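Local structure of Glyco_hydro_cc domain-containing protein (Cryptococcus neoformans, 6UBC) at residues G271-D276 with V368-C373; A317-E320 with L325-F328; T339-N344 with D356-T361. The protein probably binds oligosaccharides related to beta-1,3-glucan, as a member of subgroup VII of glycoside hydrolase family 128. All coordinates share one frame; numbering follows the deposited sequence.

Interaction 1. Residues G271-D276 with V368-C373; sequences GFEEPD and VTEFAC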
loop_
_atom_site.group_PDB
_atom_site.type_symbol
_atom_site.label_atom_id
_atom_site.label_comp_id
_atom_site.label_asym_id
_atom_site.label_seq_id
_atom_site.Cartn_x
_atom_site.Cartn_y
_atom_site.Cartn_z
ATOM N N GLY A 271 -1.087 -3.379 -7.301
ATOM C CA GLY A 271 -0.372 -4.549 -7.794
ATOM C C GLY A 271 0.140 -5.440 -6.668
ATOM O O GLY A 271 -0.152 -5.219 -5.467
ATOM N N PHE A 272 0.944 -6.408 -7.057
ATOM C CA PHE A 272 1.245 -7.580 -6.219
ATOM C C PHE A 272 1.885 -7.158 -4.902
ATOM O O PHE A 272 2.728 -6.247 -4.849
ATOM C CB PHE A 272 2.163 -8.546 -6.951
ATOM C CG PHE A 272 1.761 -8.729 -8.392
ATOM C CD1 PHE A 272 0.542 -9.265 -8.706
ATOM C CD2 PHE A 272 2.586 -8.307 -9.427
ATOM C CE1 PHE A 272 0.154 -9.435 -10.031
ATOM C CE2 PHE A 272 2.229 -8.499 -10.752
ATOM C CZ PHE A 272 1.007 -9.079 -11.052
ATOM N N GLU A 273 1.486 -7.894 -3.879
ATOM C CA GLU A 273 2.043 -7.738 -2.535
ATOM C C GLU A 273 3.441 -8.339 -2.451
ATOM O O GLU A 273 3.536 -9.564 -2.415
ATOM C CB GLU A 273 1.157 -8.482 -1.527
ATOM C CG GLU A 273 1.620 -8.316 -0.102
ATOM C CD GLU A 273 1.190 -7.041 0.582
ATOM O OE1 GLU A 273 0.378 -6.265 -0.013
ATOM O OE2 GLU A 273 1.690 -6.863 1.751
ATOM N N GLU A 274 4.507 -7.538 -2.377
ATOM C CA GLU A 274 5.852 -8.053 -2.058
ATOM C C GLU A 274 6.175 -9.295 -2.882
ATOM O O GLU A 274 6.591 -10.356 -2.365
ATOM C CB GLU A 274 5.810 -8.267 -0.553
ATOM C CG GLU A 274 5.764 -6.959 0.204
ATOM C CD GLU A 274 5.725 -7.063 1.722
ATOM O OE1 GLU A 274 5.846 -8.253 2.204
ATOM O OE2 GLU A 274 5.645 -5.973 2.423
ATOM N N PRO A 275 6.107 -9.235 -4.234
ATOM C CA PRO A 275 6.516 -10.363 -5.042
ATOM C C PRO A 275 8.006 -10.697 -4.871
ATOM O O PRO A 275 8.425 -11.841 -5.254
ATOM C CB PRO A 275 6.130 -9.949 -6.481
ATOM C CG PRO A 275 6.205 -8.418 -6.418
ATOM C CD PRO A 275 5.667 -8.091 -5.031
ATOM N N ASP A 276 8.794 -9.747 -4.374
ATOM C CA ASP A 276 10.257 -9.891 -4.186
ATOM C C ASP A 276 10.565 -10.669 -2.904
ATOM O O ASP A 276 11.767 -10.930 -2.663
ATOM C CB ASP A 276 10.950 -8.527 -4.210
ATOM C CG ASP A 276 10.453 -7.538 -3.204
ATOM O OD1 ASP A 276 9.212 -7.564 -2.900
ATOM O OD2 ASP A 276 11.295 -6.733 -2.719
ATOM N N VAL A 368 2.121 5.050 -0.346
ATOM C CA VAL A 368 2.675 4.156 0.715
ATOM C C VAL A 368 1.514 3.258 1.119
ATOM O O VAL A 368 0.726 3.639 2.013
ATOM C CB VAL A 368 3.305 4.930 1.882
ATOM C CG1 VAL A 368 3.934 4.001 2.917
ATOM C CG2 VAL A 368 4.400 5.861 1.399
ATOM N N THR A 369 1.460 2.045 0.598
ATOM C CA THR A 369 0.253 1.204 0.810
ATOM C C THR A 369 0.358 0.480 2.171
ATOM O O THR A 369 -0.667 0.012 2.642
ATOM C CB THR A 369 -0.019 0.233 -0.335
ATOM O OG1 THR A 369 1.103 -0.653 -0.409
ATOM C CG2 THR A 369 -0.300 0.971 -1.642
ATOM N N GLU A 370 1.552 0.385 2.766
ATOM C CA GLU A 370 1.733 -0.204 4.116
ATOM C C GLU A 370 2.868 0.558 4.763
ATOM O O GLU A 370 3.946 0.660 4.129
ATOM C CB GLU A 370 2.103 -1.688 4.062
ATOM C CG GLU A 370 1.032 -2.592 3.544
ATOM C CD GLU A 370 1.393 -4.036 3.358
ATOM O OE1 GLU A 370 2.483 -4.466 3.854
ATOM O OE2 GLU A 370 0.586 -4.756 2.679
ATOM N N PHE A 371 2.681 1.121 5.931
ATOM C CA PHE A 371 3.839 1.509 6.758
ATOM C C PHE A 371 3.712 0.954 8.159
ATOM O O PHE A 371 2.602 0.695 8.618
ATOM C CB PHE A 371 4.011 3.014 6.852
ATOM C CG PHE A 371 2.983 3.795 7.615
ATOM C CD1 PHE A 371 3.102 3.956 8.987
ATOM C CD2 PHE A 371 1.894 4.348 6.965
ATOM C CE1 PHE A 371 2.128 4.655 9.686
ATOM C CE2 PHE A 371 0.897 4.997 7.667
ATOM C CZ PHE A 371 1.039 5.162 9.023
ATOM N N ALA A 372 4.867 0.719 8.758
ATOM C CA ALA A 372 4.986 0.192 10.128
ATOM C C ALA A 372 6.284 0.625 10.758
ATOM O O ALA A 372 7.261 0.769 10.038
ATOM C CB ALA A 372 4.819 -1.296 10.146
ATOM N N CYS A 373 6.287 0.757 12.091
ATOM C CA CYS A 373 7.508 1.021 12.884
ATOM C C CYS A 373 8.283 -0.293 12.988
ATOM O O CYS A 373 7.846 -1.207 13.733
ATOM C CB CYS A 373 7.163 1.567 14.252
ATOM S SG CYS A 373 8.579 2.287 15.131
HETATM O O HOH W 1 0.074 -3.527 -0.279
HETATM O O HOH W 2 5.114 -3.942 4.625
#
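Glu-273 and Glu-370 reach toward each other from opposite directions, and their carboxylates meet with planes 33° apart. The nearest oxygens, Glu-273 OE2 and Glu-370 OE2, are only 2.6 Å apart. Glu-370 OE2 also lies 3.1 Å from Glu-273 OE1, so this single oxygen confronts both oxygens of the partner carboxylate. The two side chains arrive differently. Glu-370 runs straight out beyond CG, whereas Glu-273 bends at chi2 (82°), which brings its end nearer the strand than its CB direction alone would. Glutamate suits both places because its length lets acid groups from well-separated backbones converge.

Glu-274 comes in more obliquely, with its carboxylate plane turned 61° from that of Glu-370. Direct approach stops at 3.8 Å between Glu-274 OE2 and Glu-370 OE1, and a water fills the role of link, donating to Glu-274 OE2 (3.0 Å) and to Glu-370 OE1 (2.8 Å). Glu-274 OE2 is further held by His-342 ND1, and Glu-370 OE2 accepts from Trp-225 NE1. A second water lies 2.8 Å from Glu-273 OE1 and within hydrogen-bonding distance of Thr-369 OG1, next to the acid pair.

Acids just after the fourth barrel strand (268-270) and on the seventh (366-375) are consistent with the places of the acid/base and nucleophile in clan GH-A retaining glycosidases, which share a (beta/alpha)8 fold. Segment 271-276 lies in the loop leaving strand 268-270 toward helix 287-298, onto which Phe-272 packs; segment 368-373 lies in strand 366-375, beside strand 339-345, and its Val-368, Phe-371 and Cys-373 pack on helix 386-402.

Interaction 2. Residues A317-E320 with L325-F328; sequences AAEE and LSAF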
loop_
_atom_site.group_PDB
_atom_site.type_symbol
_atom_site.label_atom_id
_atom_site.label_comp_id
_atom_site.label_asym_id
_atom_site.label_seq_id
_atom_site.Cartn_x
_atom_site.Cartn_y
_atom_site.Cartn_z
ATOM N N ALA A 317 14.340 0.353 -0.020
ATOM C CA ALA A 317 15.298 1.062 -0.888
ATOM C C ALA A 317 16.418 0.109 -1.297
ATOM O O ALA A 317 17.111 0.407 -2.293
ATOM C CB ALA A 317 15.777 2.295 -0.157
ATOM N N ALA A 318 16.536 -1.046 -0.653
ATOM C CA ALA A 318 17.519 -2.058 -1.085
ATOM C C ALA A 318 17.130 -2.726 -2.426
ATOM O O ALA A 318 17.865 -3.569 -2.960
ATOM C CB ALA A 318 17.710 -3.077 0.024
ATOM N N GLU A 319 15.962 -2.385 -2.942
ATOM C CA GLU A 319 15.574 -2.702 -4.340
ATOM C C GLU A 319 16.666 -2.202 -5.296
ATOM O O GLU A 319 16.801 -2.766 -6.378
ATOM C CB GLU A 319 14.241 -2.026 -4.628
ATOM C CG GLU A 319 14.021 -1.701 -6.110
ATOM C CD GLU A 319 13.921 -2.893 -7.064
ATOM O OE1 GLU A 319 13.498 -4.004 -6.600
ATOM O OE2 GLU A 319 14.209 -2.685 -8.297
ATOM N N GLU A 320 17.450 -1.197 -4.913
ATOM C CA GLU A 320 18.636 -0.759 -5.688
ATOM C C GLU A 320 19.533 -1.963 -6.031
ATOM O O GLU A 320 20.080 -1.986 -7.118
ATOM C CB GLU A 320 19.498 0.218 -4.911
ATOM C CG GLU A 320 20.692 0.716 -5.706
ATOM C CD GLU A 320 21.415 1.930 -5.128
ATOM O OE1 GLU A 320 20.932 2.494 -4.147
ATOM O OE2 GLU A 320 22.552 2.230 -5.602
ATOM N N LEU A 325 11.913 -4.689 -9.047
ATOM C CA LEU A 325 11.048 -3.693 -9.675
ATOM C C LEU A 325 11.714 -3.170 -10.941
ATOM O O LEU A 325 11.017 -2.837 -11.922
ATOM C CB LEU A 325 10.746 -2.551 -8.735
ATOM C CG LEU A 325 9.563 -1.685 -9.151
ATOM C CD1 LEU A 325 8.250 -2.477 -9.269
ATOM C CD2 LEU A 325 9.378 -0.532 -8.191
ATOM N N SER A 326 13.019 -2.954 -10.896
ATOM C CA SER A 326 13.713 -2.348 -12.063
ATOM C C SER A 326 13.620 -3.308 -13.243
ATOM O O SER A 326 13.386 -2.836 -14.387
ATOM C CB SER A 326 15.121 -1.943 -11.770
ATOM O OG SER A 326 15.944 -3.038 -11.372
ATOM N N ALA A 327 13.825 -4.591 -13.008
ATOM C CA ALA A 327 13.680 -5.568 -14.118
ATOM C C ALA A 327 12.221 -5.655 -14.552
ATOM O O ALA A 327 11.961 -5.749 -15.751
ATOM C CB ALA A 327 14.212 -6.924 -13.763
ATOM N N PHE A 328 11.284 -5.669 -13.624
ATOM C CA PHE A 328 9.830 -5.718 -13.908
ATOM C C PHE A 328 9.468 -4.530 -14.800
ATOM O O PHE A 328 8.747 -4.667 -15.787
ATOM C CB PHE A 328 9.056 -5.697 -12.578
ATOM C CG PHE A 328 7.558 -5.553 -12.642
ATOM C CD1 PHE A 328 6.736 -6.670 -12.847
ATOM C CD2 PHE A 328 6.935 -4.310 -12.475
ATOM C CE1 PHE A 328 5.357 -6.522 -12.946
ATOM C CE2 PHE A 328 5.561 -4.194 -12.527
ATOM C CZ PHE A 328 4.768 -5.290 -12.768
HETATM O O HOH W 3 17.068 -1.638 -9.132
#
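Glu-319 turns its carboxylate onto Leu-325 and Ser-326, joining two short helices of the (beta/alpha)8 barrel, 319-322 and 324-331, that a tight turn connects. It accepts from N-H groups of the second helix's first turn, which have no preceding turn to accept them. Two hydrogen bonds are clear. Leu-325 N donates to Glu-319 OE1 at 3.0 Å and is nearly straight (162°), while Ser-326 N donates to Glu-319 OE2 at 2.9 Å, more bent at 148°. Trp-324 N adds a weak bond to OE1. Leu-325 N and Ser-326 N meet their oxygens on the syn side, though well out of the carboxylate plane, and using both oxygens fixes the rotation of the group. A bend at chi2 (65°) swings the carboxylate across to the second helix. The negative group would probably also be stabilised by the helix dipole.

Van der Waals contact is slight: Leu-325 CB lies 3.5 Å from Glu-319 OE2. The leucine side chain also packs on Met-313 and Trp-336, as befits a buried aliphatic residue.

Water adds a further tie, for which serine's hydroxyl is suited: one molecule donates to Glu-319 O at 3.0 Å and is hydrogen-bonded to Ser-326 OG at 2.9 Å.

Interaction 3. Residues T339-N344 with D356-T361; sequences TNLHIN and DYYYNT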
loop_
_atom_site.group_PDB
_atom_site.type_symbol
_atom_site.label_atom_id
_atom_site.label_comp_id
_atom_site.label_asym_id
_atom_site.label_seq_id
_atom_site.Cartn_x
_atom_site.Cartn_y
_atom_site.Cartn_z
ATOM N N THR A 339 3.848 4.713 -8.001
ATOM C CA THR A 339 4.892 3.823 -7.451
ATOM C C THR A 339 4.429 3.479 -6.025
ATOM O O THR A 339 4.109 4.373 -5.243
ATOM C CB THR A 339 6.285 4.439 -7.458
ATOM O OG1 THR A 339 6.538 4.930 -8.776
ATOM C CG2 THR A 339 7.339 3.426 -7.069
ATOM N N ASN A 340 4.399 2.183 -5.744
ATOM C CA ASN A 340 3.873 1.602 -4.500
ATOM C C ASN A 340 5.028 1.347 -3.557
ATOM O O ASN A 340 5.899 0.493 -3.927
ATOM C CB ASN A 340 3.176 0.280 -4.833
ATOM C CG ASN A 340 2.490 -0.394 -3.668
ATOM O OD1 ASN A 340 2.663 0.019 -2.531
ATOM N ND2 ASN A 340 1.722 -1.459 -3.964
ATOM N N LEU A 341 5.006 1.921 -2.356
ATOM C CA LEU A 341 6.027 1.648 -1.334
ATOM C C LEU A 341 5.397 0.928 -0.133
ATOM O O LEU A 341 4.249 1.264 0.281
ATOM C CB LEU A 341 6.651 2.959 -0.832
ATOM C CG LEU A 341 7.815 3.495 -1.662
ATOM C CD1 LEU A 341 7.431 3.699 -3.104
ATOM C CD2 LEU A 341 8.373 4.807 -1.035
ATOM N N HIS A 342 6.229 0.098 0.489
ATOM C CA HIS A 342 6.057 -0.435 1.860
ATOM C C HIS A 342 7.212 0.169 2.637
ATOM O O HIS A 342 8.377 -0.039 2.260
ATOM C CB HIS A 342 6.091 -1.982 1.829
ATOM C CG HIS A 342 4.792 -2.533 1.365
ATOM N ND1 HIS A 342 4.552 -3.876 1.342
ATOM C CD2 HIS A 342 3.712 -1.907 0.882
ATOM C CE1 HIS A 342 3.358 -4.046 0.835
ATOM N NE2 HIS A 342 2.788 -2.855 0.524
ATOM N N ILE A 343 6.884 0.903 3.700
ATOM C CA ILE A 343 7.930 1.543 4.519
ATOM C C ILE A 343 7.930 0.895 5.895
ATOM O O ILE A 343 6.934 1.040 6.629
ATOM C CB ILE A 343 7.711 3.049 4.560
ATOM C CG1 ILE A 343 7.832 3.630 3.149
ATOM C CG2 ILE A 343 8.715 3.730 5.461
ATOM C CD1 ILE A 343 7.671 5.148 3.103
ATOM N N ASN A 344 9.019 0.210 6.198
ATOM C CA ASN A 344 9.190 -0.474 7.513
ATOM C C ASN A 344 10.501 0.081 8.063
ATOM O O ASN A 344 11.550 -0.451 7.696
ATOM C CB ASN A 344 9.160 -1.991 7.349
ATOM C CG ASN A 344 7.770 -2.410 6.877
ATOM O OD1 ASN A 344 6.824 -2.267 7.628
ATOM N ND2 ASN A 344 7.694 -3.045 5.714
ATOM N N ASP A 356 12.897 8.922 -1.307
ATOM C CA ASP A 356 13.954 9.417 -2.227
ATOM C C ASP A 356 14.286 8.362 -3.274
ATOM O O ASP A 356 14.398 8.696 -4.484
ATOM C CB ASP A 356 15.210 9.833 -1.480
ATOM C CG ASP A 356 15.100 11.084 -0.639
ATOM O OD1 ASP A 356 14.118 11.804 -0.732
ATOM O OD2 ASP A 356 16.006 11.298 0.112
ATOM N N TYR A 357 14.553 7.112 -2.872
ATOM C CA TYR A 357 14.990 6.089 -3.828
ATOM C C TYR A 357 13.936 5.963 -4.933
ATOM O O TYR A 357 14.269 5.969 -6.175
ATOM C CB TYR A 357 15.302 4.751 -3.152
ATOM C CG TYR A 357 15.558 3.705 -4.196
ATOM C CD1 TYR A 357 16.738 3.661 -4.908
ATOM C CD2 TYR A 357 14.534 2.877 -4.625
ATOM C CE1 TYR A 357 16.928 2.779 -5.952
ATOM C CE2 TYR A 357 14.708 2.010 -5.685
ATOM C CZ TYR A 357 15.921 1.949 -6.353
ATOM O OH TYR A 357 16.073 1.114 -7.420
ATOM N N TYR A 358 12.669 5.805 -4.543
ATOM C CA TYR A 358 11.598 5.492 -5.502
ATOM C C TYR A 358 11.253 6.706 -6.363
ATOM O O TYR A 358 10.927 6.468 -7.570
ATOM C CB TYR A 358 10.398 4.840 -4.815
ATOM C CG TYR A 358 10.714 3.403 -4.473
ATOM C CD1 TYR A 358 10.716 2.422 -5.456
ATOM C CD2 TYR A 358 11.115 3.034 -3.210
ATOM C CE1 TYR A 358 11.007 1.099 -5.176
ATOM C CE2 TYR A 358 11.393 1.710 -2.887
ATOM C CZ TYR A 358 11.341 0.734 -3.873
ATOM O OH TYR A 358 11.647 -0.570 -3.600
ATOM N N TYR A 359 11.281 7.908 -5.789
ATOM C CA TYR A 359 11.022 9.146 -6.558
ATOM C C TYR A 359 12.195 9.437 -7.520
ATOM O O TYR A 359 11.977 9.632 -8.740
ATOM C CB TYR A 359 10.689 10.342 -5.670
ATOM C CG TYR A 359 9.998 11.383 -6.507
ATOM C CD1 TYR A 359 8.648 11.207 -6.848
ATOM C CD2 TYR A 359 10.695 12.422 -7.093
ATOM C CE1 TYR A 359 7.986 12.133 -7.638
ATOM C CE2 TYR A 359 10.065 13.327 -7.931
ATOM C CZ TYR A 359 8.717 13.175 -8.197
ATOM O OH TYR A 359 8.049 14.090 -8.954
ATOM N N ASN A 360 13.433 9.327 -7.045
ATOM C CA ASN A 360 14.612 9.581 -7.914
ATOM C C ASN A 360 14.652 8.567 -9.045
ATOM O O ASN A 360 14.984 8.933 -10.156
ATOM C CB ASN A 360 15.907 9.569 -7.104
ATOM C CG ASN A 360 15.972 10.755 -6.184
ATOM O OD1 ASN A 360 15.221 11.699 -6.355
ATOM N ND2 ASN A 360 16.851 10.724 -5.206
ATOM N N THR A 361 14.273 7.316 -8.820
ATOM C CA THR A 361 14.355 6.261 -9.850
ATOM C C THR A 361 13.247 6.389 -10.892
ATOM O O THR A 361 13.584 6.236 -12.104
ATOM C CB THR A 361 14.475 4.861 -9.227
ATOM O OG1 THR A 361 15.566 4.801 -8.309
ATOM C CG2 THR A 361 14.713 3.758 -10.216
HETATM O O HOH W 4 8.130 7.112 -8.361
#
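Tyr-358 leans from its helix onto Leu-341 and Thr-339 of the strand, its CG placed anti to the carbonyl carbon (chi1 -75°), a torsion that directs the ring at these two residues. Leu-341 slides past it in the opposite direction. Its CD1 methyl sits 3.6 Å from Tyr-358 CG, and Leu-341 CG comes within 3.7 Å of Tyr-358 CD2, an oblique approach made by a branched side chain. On the same side of the ring, beside CD1, Thr-339 crosses at about a right angle and touches Tyr-358 CD1 with its methyl CG2 at 3.9 Å.

Threonine serves two purposes here. With chi1 at -51° its methyl is directed to the ring while OG1 swings beside the backbone N, where it binds Trp-336 NE1 and a water (2.7 Å); that water donates to Tyr-358 O, bridging strand and helix. Tyrosine likewise combines an apolar ring with a polar end, since its OH is hydrogen-bonded to Gln-316 O. The far side of the ring is held within the helix: Tyr-357 CD2 stands 3.6 Å above the ring centre of Tyr-358, an edge-to-face contact.

The segments belong to a beta-alpha-beta crossover of the barrel, in which helix 348-362 covers strand 339-345 and leads to the parallel strand 366-375, whose Trp-367 and Thr-369 hydrogen-bond to the backbone of Leu-341.

Interactions 1 and 3 share the sheet, since strands 366-375 and 339-345 are neighbours, and their centres are 10 Å apart. Polar side chains join them: Glu-274 OE2 lies 2.6 Å from His-342 ND1, and Thr-369 OG1 2.7 Å from Asn-340 OD1, both probable hydrogen bonds. Strand 339-345 positions residues around the probable sugar-binding cleft from one face and meets helix 348-362 with the other. Interaction 2 lies farther out, about 17 Å from the chain centre and 13 Å from that of interaction 1, nearest atoms about 4 Å apart without touching; its Leu-325 CD2 packs 3.8 Å from Tyr-358 CE1 of interaction 3. Interactions 2 and 3 lie, along the chain, between the segments of interaction 1.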